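Local atomic coordinates of putative tryptophan halogenase (Xanthomonas campestris pv. campestris, PDB entry 6Y1W), a protein that probably halogenates an aromatic substrate such as an indole with the help of a reduced flavin cofactor, as flavin-dependent halogenases do. Residues I63-T68 / N350-Q355; R325-E330 / E376-A381; E344-T349 / D390-H395; A382-H387 / Q435-F440. All blocks are in the same frame, centred on the assembly; numbering follows the deposited sequence.

Interaction 1 (I63-T68 / N350-Q355); sequences IPSLVT and NIHLIQ. With BUD ((2S,3S)-butane-2,3-diol), chain H.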
# COMPACT_ATOMS: atom_id res chain seq x y z
N ILE A 63 -15.76 5.40 -10.94
CA ILE A 63 -15.41 4.32 -10.01
C ILE A 63 -15.49 4.81 -8.57
O ILE A 63 -15.69 6.02 -8.33
CB ILE A 63 -14.03 3.73 -10.37
CG1 ILE A 63 -12.96 4.79 -10.48
CG2 ILE A 63 -14.12 2.96 -11.73
CD1 ILE A 63 -11.56 4.15 -10.75
N PRO A 64 -15.39 3.92 -7.58
CA PRO A 64 -15.81 4.31 -6.22
C PRO A 64 -14.98 5.40 -5.58
O PRO A 64 -15.42 5.99 -4.59
CB PRO A 64 -15.70 3.00 -5.43
CG PRO A 64 -16.05 1.93 -6.49
CD PRO A 64 -15.35 2.44 -7.72
N SER A 65 -13.77 5.67 -6.07
CA SER A 65 -13.02 6.79 -5.51
C SER A 65 -13.80 8.10 -5.58
O SER A 65 -13.54 9.01 -4.77
CB SER A 65 -11.67 6.90 -6.22
OG SER A 65 -11.86 7.11 -7.62
N LEU A 66 -14.72 8.26 -6.54
CA LEU A 66 -15.44 9.53 -6.61
C LEU A 66 -16.37 9.68 -5.41
O LEU A 66 -16.68 10.81 -5.01
CB LEU A 66 -16.26 9.67 -7.89
CG LEU A 66 -16.73 11.10 -8.20
CD1 LEU A 66 -15.57 12.03 -8.53
CD2 LEU A 66 -17.70 11.11 -9.39
N VAL A 67 -16.85 8.58 -4.85
CA VAL A 67 -17.67 8.67 -3.63
C VAL A 67 -16.85 9.30 -2.52
O VAL A 67 -17.32 10.18 -1.78
CB VAL A 67 -18.19 7.28 -3.22
CG1 VAL A 67 -19.12 7.39 -2.01
CG2 VAL A 67 -18.91 6.60 -4.37
N THR A 68 -15.60 8.86 -2.39
CA THR A 68 -14.71 9.48 -1.41
C THR A 68 -14.44 10.94 -1.72
O THR A 68 -14.40 11.77 -0.80
CB THR A 68 -13.41 8.67 -1.38
OG1 THR A 68 -13.72 7.33 -0.99
CG2 THR A 68 -12.42 9.28 -0.37
N ASN A 350 -11.11 7.82 -16.27
CA ASN A 350 -10.78 9.22 -16.62
C ASN A 350 -10.96 10.17 -15.44
O ASN A 350 -10.04 10.91 -15.05
CB ASN A 350 -11.66 9.67 -17.80
CG ASN A 350 -11.54 11.18 -18.07
OD1 ASN A 350 -10.44 11.64 -18.35
ND2 ASN A 350 -12.66 11.95 -17.99
N ILE A 351 -12.17 10.19 -14.87
CA ILE A 351 -12.42 11.10 -13.75
C ILE A 351 -11.57 10.75 -12.53
O ILE A 351 -11.10 11.64 -11.81
CB ILE A 351 -13.93 11.14 -13.47
CG1 ILE A 351 -14.57 12.09 -14.49
CG2 ILE A 351 -14.23 11.64 -12.02
CD1 ILE A 351 -16.10 12.08 -14.46
N HIS A 352 -11.31 9.46 -12.32
CA HIS A 352 -10.45 9.03 -11.22
C HIS A 352 -9.05 9.61 -11.35
O HIS A 352 -8.45 10.04 -10.36
CB HIS A 352 -10.40 7.50 -11.22
CG HIS A 352 -9.32 6.95 -10.35
ND1 HIS A 352 -9.49 6.75 -9.00
CD2 HIS A 352 -8.06 6.55 -10.64
CE1 HIS A 352 -8.37 6.24 -8.49
NE2 HIS A 352 -7.50 6.10 -9.47
N LEU A 353 -8.51 9.62 -12.57
CA LEU A 353 -7.16 10.13 -12.74
C LEU A 353 -7.10 11.63 -12.52
O LEU A 353 -6.10 12.12 -12.02
CB LEU A 353 -6.61 9.77 -14.12
CG LEU A 353 -6.20 8.29 -14.16
CD1 LEU A 353 -6.07 7.85 -15.61
CD2 LEU A 353 -4.92 8.00 -13.37
N ILE A 354 -8.17 12.36 -12.87
CA ILE A 354 -8.26 13.78 -12.49
C ILE A 354 -8.24 13.91 -10.97
O ILE A 354 -7.49 14.71 -10.40
CB ILE A 354 -9.52 14.42 -13.09
CG1 ILE A 354 -9.40 14.47 -14.63
CG2 ILE A 354 -9.64 15.87 -12.56
CD1 ILE A 354 -10.75 14.81 -15.33
N GLN A 355 -9.12 13.16 -10.30
CA GLN A 355 -9.22 13.23 -8.85
C GLN A 355 -7.89 12.92 -8.19
O GLN A 355 -7.47 13.61 -7.25
CB GLN A 355 -10.28 12.26 -8.35
CG GLN A 355 -10.18 11.99 -6.85
CD GLN A 355 -11.29 11.09 -6.36
OE1 GLN A 355 -12.35 10.94 -7.04
NE2 GLN A 355 -11.11 10.51 -5.17
C1 BUD H . -12.31 0.45 -9.35
O1 BUD H . -12.04 -1.59 -10.53
C2 BUD H . -11.44 -0.79 -9.53
O2 BUD H . -10.50 -2.69 -8.29
C3 BUD H . -11.36 -1.57 -8.21
C4 BUD H . -10.87 -0.63 -7.11
O HOH W 1 -12.91 9.20 -9.10
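Gln355, His352 and Ser65 lose the most surface here, and all three meet through polar atoms. Gln355 runs out extended from its helix, with CG anti to the backbone N (chi1 164°), and this carries its amide over the backbone at Ser65 of helix 65-73. Its NE2 donates to the backbone O of Ser65 at 2.9 Å, with an N-H...O angle of 155°. The acceptor lies in the plane of the Gln355 amide, whereas NE2 stands well above the carbonyl plane of Ser65, away from its lone pairs. The other branch, Gln355 OE1, rests 3.4 Å from Leu66 CA and accepts a hydrogen bond from a water that also binds Ser65 OG. That hydroxyl, held between its own backbone N and carbonyl carbon (chi1 60°), meets His352 ND1 at 2.8 Å at the edge of the imidazole; either could be the donor. Ser65 OG therefore has two partners, the ring and the water. Apolar contacts flank the polar centre: Ile63 CD1 comes within 3.6 Å of His352 CB, and Leu66 CD1 lies 3.8 Å from Ile351 CG2. Ile63 CB is also 3.8 Å from C1 of the bound butanediol, whose pocket includes Ile63 and Pro64. Ile351 is a predicted FAD-binding residue, so the contact probably borders the cofactor site. The pair joins helix 65-73 to the start of helix 350-363; Leu66 packs on strand 162-166, while Ile351 and Ile354 lean on helix 25-39 and Leu353 on helix 371-397.

Interaction 2 (R325-E330 / E376-A381); sequences RHRVWE and EYNRQA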
# COMPACT_ATOMS: atom_id res chain seq x y z
N ARG A 325 2.19 11.82 -19.80
CA ARG A 325 3.15 12.92 -19.80
C ARG A 325 4.37 12.46 -19.00
O ARG A 325 4.23 11.80 -17.96
CB ARG A 325 2.47 14.13 -19.16
CG ARG A 325 3.04 15.50 -19.40
CD ARG A 325 3.05 15.94 -20.84
NE ARG A 325 1.77 16.22 -21.47
CZ ARG A 325 1.67 16.87 -22.63
NH1 ARG A 325 0.48 17.06 -23.18
NH2 ARG A 325 2.76 17.31 -23.27
N HIS A 326 5.58 12.77 -19.49
CA HIS A 326 6.78 12.28 -18.80
C HIS A 326 6.86 12.79 -17.38
O HIS A 326 7.31 12.07 -16.47
CB HIS A 326 8.04 12.68 -19.56
CG HIS A 326 8.25 11.88 -20.80
ND1 HIS A 326 8.22 10.50 -20.80
CD2 HIS A 326 8.46 12.27 -22.08
CE1 HIS A 326 8.42 10.07 -22.03
NE2 HIS A 326 8.57 11.12 -22.83
N ARG A 327 6.50 14.05 -17.17
CA ARG A 327 6.38 14.61 -15.83
C ARG A 327 5.06 15.35 -15.79
O ARG A 327 4.73 16.06 -16.73
CB ARG A 327 7.57 15.56 -15.53
CG ARG A 327 8.90 14.82 -15.55
CD ARG A 327 10.09 15.78 -15.44
NE ARG A 327 10.15 16.77 -16.51
CZ ARG A 327 10.46 16.50 -17.78
NH1 ARG A 327 10.73 15.25 -18.16
NH2 ARG A 327 10.48 17.48 -18.67
N VAL A 328 4.27 15.11 -14.74
CA VAL A 328 3.00 15.82 -14.69
C VAL A 328 3.12 17.15 -13.96
O VAL A 328 2.31 18.05 -14.21
CB VAL A 328 1.90 14.94 -14.07
CG1 VAL A 328 1.55 13.84 -15.06
CG2 VAL A 328 2.35 14.32 -12.77
N TRP A 329 4.16 17.31 -13.13
CA TRP A 329 4.45 18.57 -12.47
C TRP A 329 5.80 19.02 -13.00
O TRP A 329 6.80 18.32 -12.82
CB TRP A 329 4.50 18.40 -10.95
CG TRP A 329 4.58 19.71 -10.16
CD1 TRP A 329 5.02 20.92 -10.60
CD2 TRP A 329 4.20 19.88 -8.81
NE1 TRP A 329 4.94 21.85 -9.59
CE2 TRP A 329 4.45 21.24 -8.47
CE3 TRP A 329 3.69 19.02 -7.84
CZ2 TRP A 329 4.18 21.75 -7.22
CZ3 TRP A 329 3.43 19.53 -6.55
CH2 TRP A 329 3.69 20.89 -6.27
N GLU A 330 5.81 20.16 -13.68
CA GLU A 330 7.04 20.71 -14.25
C GLU A 330 7.10 22.17 -13.83
O GLU A 330 6.16 22.92 -14.13
CB GLU A 330 7.03 20.56 -15.78
CG GLU A 330 8.16 21.27 -16.51
CD GLU A 330 9.40 20.44 -16.55
OE1 GLU A 330 9.40 19.34 -15.96
OE2 GLU A 330 10.39 20.89 -17.17
N GLU A 376 8.61 13.87 -5.88
CA GLU A 376 7.76 12.89 -5.22
C GLU A 376 6.41 12.79 -5.93
O GLU A 376 5.91 11.69 -6.18
CB GLU A 376 7.59 13.26 -3.75
CG GLU A 376 6.57 12.45 -2.95
CD GLU A 376 6.97 11.00 -2.68
OE1 GLU A 376 8.18 10.71 -2.69
OE2 GLU A 376 6.06 10.16 -2.48
N TYR A 377 5.85 13.95 -6.28
CA TYR A 377 4.56 13.98 -6.97
C TYR A 377 4.63 13.20 -8.27
O TYR A 377 3.78 12.34 -8.54
CB TYR A 377 4.15 15.44 -7.21
CG TYR A 377 2.75 15.62 -7.81
CD1 TYR A 377 2.54 15.49 -9.16
CD2 TYR A 377 1.67 15.93 -6.99
CE1 TYR A 377 1.26 15.63 -9.71
CE2 TYR A 377 0.36 16.08 -7.56
CZ TYR A 377 0.20 15.95 -8.92
OH TYR A 377 -1.05 16.08 -9.51
N ASN A 378 5.66 13.47 -9.08
CA ASN A 378 5.80 12.81 -10.38
C ASN A 378 6.01 11.33 -10.21
O ASN A 378 5.48 10.53 -10.99
CB ASN A 378 6.96 13.43 -11.15
CG ASN A 378 6.60 14.78 -11.69
OD1 ASN A 378 5.42 15.03 -12.01
ND2 ASN A 378 7.59 15.67 -11.80
N ARG A 379 6.77 10.93 -9.19
CA ARG A 379 7.03 9.50 -8.98
C ARG A 379 5.75 8.73 -8.68
O ARG A 379 5.51 7.64 -9.22
CB ARG A 379 8.03 9.32 -7.83
CG ARG A 379 8.61 7.93 -7.74
CD ARG A 379 9.19 7.69 -6.34
NE ARG A 379 8.17 7.12 -5.48
CZ ARG A 379 7.78 7.68 -4.34
NH1 ARG A 379 8.35 8.79 -3.95
NH2 ARG A 379 6.83 7.12 -3.60
N GLN A 380 4.92 9.29 -7.80
CA GLN A 380 3.66 8.65 -7.45
C GLN A 380 2.74 8.61 -8.66
O GLN A 380 2.12 7.57 -8.93
CB GLN A 380 2.98 9.40 -6.30
CG GLN A 380 3.68 9.35 -4.95
CD GLN A 380 2.79 9.93 -3.86
OE1 GLN A 380 1.56 9.95 -3.99
NE2 GLN A 380 3.41 10.42 -2.78
N ALA A 381 2.68 9.70 -9.41
CA ALA A 381 1.81 9.73 -10.59
C ALA A 381 2.23 8.66 -11.59
O ALA A 381 1.38 7.95 -12.15
CB ALA A 381 1.86 11.10 -11.26
O HOH W 2 5.11 11.85 -13.79
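Asn378 reads the backbone of Trp329 with both ends of its amide. Its OD1 accepts from Trp329 N at 2.8 Å, the donor lying in the carbonyl plane on a lone pair, and its ND2 gives a nearly straight bond (173°) to Trp329 O at 2.9 Å. That second bond is in plane for both groups, which fixes the rotation of the amide. A weak third bond, bent to 126°, reaches OD1 from Val328 N at 3.0 Å, so one oxygen serves two successive N-H groups. Beside this, Arg327 NE pairs with Glu330 OE1 at 2.7 Å in a salt bridge inside segment 325-330. The hydroxyl of Tyr377 is taken up by the carbonyl of Gly357. Its ring receives the edge of the Trp329 indole in a T-shaped pair, with Trp329 CE3 3.5 Å from Tyr377 CG and the planes at 84°. Val328 CG2 fits between the Tyr377 edge and Ala381, 3.6 Å from Ala381 CB. Helix 371-397 is thus fastened against strand 329-330, an edge strand, within this chain, of the mixed sheet that also holds its neighbour 333-335; Leu361 of helix 350-363 packs on the side chains of both Trp329 and Tyr377.

Interaction 3 (E344-T349 / D390-H395); sequences EPIEST and DFVILH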
# COMPACT_ATOMS: atom_id res chain seq x y z
N GLU A 344 -7.98 4.76 -22.68
CA GLU A 344 -9.36 4.59 -23.10
C GLU A 344 -10.28 4.20 -21.93
O GLU A 344 -9.83 3.67 -20.91
CB GLU A 344 -9.42 3.51 -24.18
CG GLU A 344 -9.19 2.11 -23.62
CD GLU A 344 -8.81 1.14 -24.72
OE1 GLU A 344 -9.74 0.59 -25.39
OE2 GLU A 344 -7.60 0.98 -24.96
N PRO A 345 -11.62 4.48 -22.05
CA PRO A 345 -12.51 4.34 -20.87
C PRO A 345 -12.97 2.93 -20.58
O PRO A 345 -14.08 2.73 -20.05
CB PRO A 345 -13.70 5.24 -21.23
CG PRO A 345 -13.77 5.15 -22.73
CD PRO A 345 -12.29 5.15 -23.17
N ILE A 346 -12.12 1.94 -20.88
CA ILE A 346 -12.51 0.55 -20.74
C ILE A 346 -12.73 0.16 -19.28
O ILE A 346 -13.53 -0.73 -18.99
CB ILE A 346 -11.45 -0.34 -21.41
CG1 ILE A 346 -11.88 -1.80 -21.42
CG2 ILE A 346 -10.10 -0.26 -20.65
CD1 ILE A 346 -10.88 -2.67 -22.22
N GLU A 347 -12.06 0.84 -18.34
CA GLU A 347 -12.27 0.61 -16.91
C GLU A 347 -12.67 1.90 -16.20
O GLU A 347 -12.48 2.03 -14.99
CB GLU A 347 -11.02 0.01 -16.24
CG GLU A 347 -10.83 -1.49 -16.55
CD GLU A 347 -11.79 -2.40 -15.79
OE1 GLU A 347 -12.48 -1.93 -14.84
OE2 GLU A 347 -11.89 -3.63 -16.16
N SER A 348 -13.24 2.87 -16.92
CA SER A 348 -13.85 4.07 -16.32
C SER A 348 -12.88 4.79 -15.39
O SER A 348 -13.23 5.13 -14.26
CB SER A 348 -15.16 3.75 -15.57
OG SER A 348 -16.00 2.79 -16.25
N THR A 349 -11.68 5.08 -15.88
CA THR A 349 -10.63 5.68 -15.06
C THR A 349 -10.41 7.18 -15.32
O THR A 349 -9.61 7.78 -14.60
CB THR A 349 -9.29 4.95 -15.23
OG1 THR A 349 -9.00 4.75 -16.63
CG2 THR A 349 -9.29 3.60 -14.51
N ASP A 390 -1.28 -1.18 -17.30
CA ASP A 390 -1.10 -2.63 -17.42
C ASP A 390 -2.44 -3.33 -17.39
O ASP A 390 -2.64 -4.35 -18.07
CB ASP A 390 -0.20 -3.16 -16.30
CG ASP A 390 1.28 -2.85 -16.52
OD1 ASP A 390 1.63 -2.27 -17.58
OD2 ASP A 390 2.06 -3.17 -15.59
N PHE A 391 -3.38 -2.83 -16.57
CA PHE A 391 -4.67 -3.47 -16.47
C PHE A 391 -5.49 -3.29 -17.75
O PHE A 391 -6.26 -4.19 -18.14
CB PHE A 391 -5.42 -2.91 -15.25
CG PHE A 391 -6.49 -3.86 -14.71
CD1 PHE A 391 -6.16 -4.81 -13.75
CD2 PHE A 391 -7.81 -3.79 -15.17
CE1 PHE A 391 -7.14 -5.69 -13.27
CE2 PHE A 391 -8.78 -4.64 -14.69
CZ PHE A 391 -8.46 -5.60 -13.74
N VAL A 392 -5.36 -2.13 -18.40
CA VAL A 392 -6.01 -1.91 -19.68
C VAL A 392 -5.42 -2.84 -20.72
O VAL A 392 -6.16 -3.50 -21.48
CB VAL A 392 -5.90 -0.43 -20.07
CG1 VAL A 392 -6.38 -0.18 -21.53
CG2 VAL A 392 -6.66 0.46 -19.05
N ILE A 393 -4.09 -2.98 -20.73
CA ILE A 393 -3.45 -3.91 -21.66
C ILE A 393 -3.93 -5.33 -21.44
O ILE A 393 -4.18 -6.08 -22.41
CB ILE A 393 -1.92 -3.83 -21.52
CG1 ILE A 393 -1.42 -2.47 -21.98
CG2 ILE A 393 -1.26 -4.89 -22.42
CD1 ILE A 393 0.03 -2.19 -21.60
N LEU A 394 -4.11 -5.71 -20.17
CA LEU A 394 -4.61 -7.04 -19.86
C LEU A 394 -5.90 -7.37 -20.61
O LEU A 394 -6.07 -8.49 -21.11
CB LEU A 394 -4.82 -7.13 -18.35
CG LEU A 394 -5.59 -8.33 -17.87
CD1 LEU A 394 -4.84 -9.66 -18.14
CD2 LEU A 394 -5.85 -8.19 -16.38
N HIS A 395 -6.80 -6.39 -20.74
CA HIS A 395 -8.08 -6.67 -21.40
C HIS A 395 -7.89 -7.09 -22.86
O HIS A 395 -8.67 -7.91 -23.36
CB HIS A 395 -8.97 -5.43 -21.32
CG HIS A 395 -9.80 -5.37 -20.07
ND1 HIS A 395 -10.72 -6.35 -19.75
CD2 HIS A 395 -9.83 -4.46 -19.06
CE1 HIS A 395 -11.31 -6.04 -18.60
NE2 HIS A 395 -10.80 -4.90 -18.16
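Glu347 and His395 supply the polar link: His395 NE2 donates to Glu347 OE2 at 2.6 Å with an N-H...O angle of 164°. The carboxylate uses the anti lone pair of OE2 and lies nearly coplanar with the imidazole, the two planes being 17° apart. A bend at chi2 (-75°) turns the Glu347 chain so that OE2 reaches the ring edge. The same oxygen also bonds His106 ND1, while His395 ND1 bonds Gln452 OE1, so the imidazole is held at both nitrogens. OE2 further lies at the edge of the Phe391 ring, 3.6 Å from Phe391 CE2, with the carboxylate plane steeply inclined to the ring. Apolar contacts come from Ile346 and Val392. Ile346 CD1 is 3.5 Å from His395 CB, and Ile346 CG2 lies 3.8 Å from Val392 CG1. Glu344 OE2 skirts that valine methyl, while its other oxygen bonds the hydroxyl of Tyr396 and the indole nitrogen of Trp273. All the touching residues are buried. Glu347 is a predicted tryptophan-binding residue and Ser348 OG bonds the predicted active-site Lys89; through this histidine-carboxylate hydrogen bond, His395 probably helps to position Glu347 in the substrate site of a flavin-dependent halogenase.

Interaction 4 (A382-H387 / Q435-F440); sequences AEEIAH and QGNELF. With BUD ((2S,3S)-butane-2,3-diol), chain H.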
# COMPACT_ATOMS: atom_id res chain seq x y z
N ALA A 382 3.54 8.56 -11.83
CA ALA A 382 4.04 7.60 -12.81
C ALA A 382 3.74 6.16 -12.39
O ALA A 382 3.31 5.34 -13.21
CB ALA A 382 5.55 7.81 -13.01
N GLU A 383 3.94 5.84 -11.11
CA GLU A 383 3.66 4.49 -10.64
C GLU A 383 2.18 4.16 -10.75
O GLU A 383 1.81 3.06 -11.16
CB GLU A 383 4.15 4.31 -9.20
CG GLU A 383 5.65 4.08 -9.18
CD GLU A 383 6.29 4.25 -7.83
OE1 GLU A 383 5.57 4.37 -6.82
OE2 GLU A 383 7.55 4.27 -7.79
N GLU A 384 1.31 5.11 -10.38
CA GLU A 384 -0.12 4.82 -10.41
C GLU A 384 -0.61 4.61 -11.84
O GLU A 384 -1.42 3.69 -12.08
CB GLU A 384 -0.90 5.95 -9.74
CG GLU A 384 -0.78 5.91 -8.23
CD GLU A 384 -1.57 7.07 -7.59
OE1 GLU A 384 -2.65 7.41 -8.11
OE2 GLU A 384 -1.11 7.62 -6.59
N ILE A 385 -0.15 5.42 -12.79
CA ILE A 385 -0.71 5.33 -14.14
C ILE A 385 -0.18 4.08 -14.84
O ILE A 385 -0.91 3.46 -15.64
CB ILE A 385 -0.44 6.61 -14.96
CG1 ILE A 385 -1.24 6.59 -16.25
CG2 ILE A 385 1.06 6.80 -15.31
CD1 ILE A 385 -2.61 6.45 -16.02
N ALA A 386 1.06 3.69 -14.57
CA ALA A 386 1.60 2.51 -15.22
C ALA A 386 0.84 1.28 -14.79
O ALA A 386 0.62 0.36 -15.58
CB ALA A 386 3.09 2.36 -14.90
N HIS A 387 0.42 1.25 -13.52
CA HIS A 387 -0.39 0.13 -13.04
C HIS A 387 -1.75 0.08 -13.76
O HIS A 387 -2.24 -1.00 -14.12
CB HIS A 387 -0.62 0.26 -11.54
CG HIS A 387 -1.81 -0.49 -11.10
ND1 HIS A 387 -1.79 -1.86 -10.98
CD2 HIS A 387 -3.08 -0.10 -10.85
CE1 HIS A 387 -3.00 -2.28 -10.64
NE2 HIS A 387 -3.79 -1.24 -10.55
N GLN A 435 -0.43 -3.93 -4.55
CA GLN A 435 0.72 -3.19 -4.03
C GLN A 435 0.38 -1.71 -3.90
O GLN A 435 -0.27 -1.14 -4.78
CB GLN A 435 1.95 -3.37 -4.91
CG GLN A 435 3.12 -2.49 -4.50
CD GLN A 435 4.36 -3.29 -4.15
OE1 GLN A 435 4.79 -4.16 -4.91
NE2 GLN A 435 4.93 -3.02 -2.98
N GLY A 436 0.81 -1.10 -2.79
CA GLY A 436 0.77 0.33 -2.58
C GLY A 436 -0.59 0.98 -2.76
O GLY A 436 -1.57 0.57 -2.13
N ASN A 437 -0.66 1.99 -3.63
CA ASN A 437 -1.95 2.59 -4.00
C ASN A 437 -2.32 2.25 -5.43
O ASN A 437 -2.93 3.09 -6.11
CB ASN A 437 -2.03 4.12 -3.86
CG ASN A 437 -1.38 4.65 -2.62
OD1 ASN A 437 -1.63 4.16 -1.51
ND2 ASN A 437 -0.60 5.72 -2.78
N GLU A 438 -1.92 1.07 -5.92
CA GLU A 438 -2.47 0.62 -7.19
C GLU A 438 -3.99 0.68 -7.10
O GLU A 438 -4.58 0.35 -6.07
CB GLU A 438 -2.02 -0.80 -7.50
CG GLU A 438 -0.59 -0.86 -7.93
CD GLU A 438 -0.04 -2.27 -7.86
OE1 GLU A 438 -0.74 -3.17 -7.32
OE2 GLU A 438 1.08 -2.48 -8.36
N LEU A 439 -4.61 1.11 -8.21
CA LEU A 439 -6.06 1.21 -8.24
C LEU A 439 -6.72 -0.16 -8.13
O LEU A 439 -7.68 -0.33 -7.38
CB LEU A 439 -6.50 1.92 -9.52
CG LEU A 439 -8.00 1.85 -9.80
CD1 LEU A 439 -8.83 2.54 -8.70
CD2 LEU A 439 -8.29 2.49 -11.14
N PHE A 440 -6.28 -1.13 -8.94
CA PHE A 440 -7.08 -2.34 -9.10
C PHE A 440 -6.79 -3.32 -7.96
O PHE A 440 -5.64 -3.69 -7.71
CB PHE A 440 -6.82 -2.94 -10.49
CG PHE A 440 -7.41 -2.07 -11.59
CD1 PHE A 440 -8.78 -2.01 -11.75
CD2 PHE A 440 -6.59 -1.29 -12.41
CE1 PHE A 440 -9.33 -1.21 -12.72
CE2 PHE A 440 -7.13 -0.48 -13.38
CZ PHE A 440 -8.50 -0.44 -13.55
C1 BUD H . -12.31 0.45 -9.35
O1 BUD H . -12.04 -1.59 -10.53
C2 BUD H . -11.44 -0.79 -9.53
O2 BUD H . -10.50 -2.69 -8.29
C3 BUD H . -11.36 -1.57 -8.21
C4 BUD H . -10.87 -0.63 -7.11
O HOH W 3 -3.13 3.11 -9.79
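The imidazole of His387 is covered on one face by the side chain of Glu438 and met at its edge by the backbone of Phe440. Glu438 CB sits 3.4 Å from the ring centroid and only 2° off the ring normal, a CH-pi contact. Glu438 CG continues over the same face, 3.4 Å from His387 CG, and the carboxylate beyond it runs nearly parallel to the ring. At the edge, Phe440 N donates to His387 NE2 at 3.0 Å with an angle of 167°, tilted modestly from the ring plane. This bond requires NE2 to act as acceptor, so a proton on ND1 is the likelier neutral form. The phenyl of Phe440 stands obliquely to the imidazole, with Phe440 CD2 3.4 Å from His387 NE2; O1 of the bound butanediol lies near the plane of the phenyl, at its edge, 3.5 Å from Phe440 CD1. Leu439 CD2 lies over one face of that phenyl, offset toward the rim, and the ring also stacks with that of Phe391. His387 reaches across because its CG is anti to the backbone N (chi1 158°). Segment 435-440 opens with a type II' beta turn from Gln435 to Glu438, in which Glu438 N bonds Gln435 O and Gln435 N returns a bond to Glu438 OE1. That carboxylate oxygen also forms a salt bridge with Arg422. A water ties the two backbones, donating to Glu384 O and accepting from Leu439 N, each at 2.9 Å. Glu384 itself turns its carboxylate to Arg356 in a salt bridge, while Glu383 packs on Gln435 of the second subunit.

Overall arrangement
From the N terminus, the chain first leaves 63-68 and returns after some 280 residues at 350-355, so interaction 1 closes by far the longest loop. Interactions 2 and 3 start within it, at 325-330 and 344-349, and end beyond it on helix 371-397; each crosses interaction 1, and they also cross one another. Interaction 4 opens on that helix at 382-387, directly after interaction 2 closes, and crosses interaction 3. Helix 371-397 thus meets, in turn, an edge strand, the loop at 435-440 and the loop at 344-349. Leu439 brings interaction 4 against interactions 1 and 3, which meet each other at Ile63; interaction 2 joins interaction 4 through the continuous helix alone.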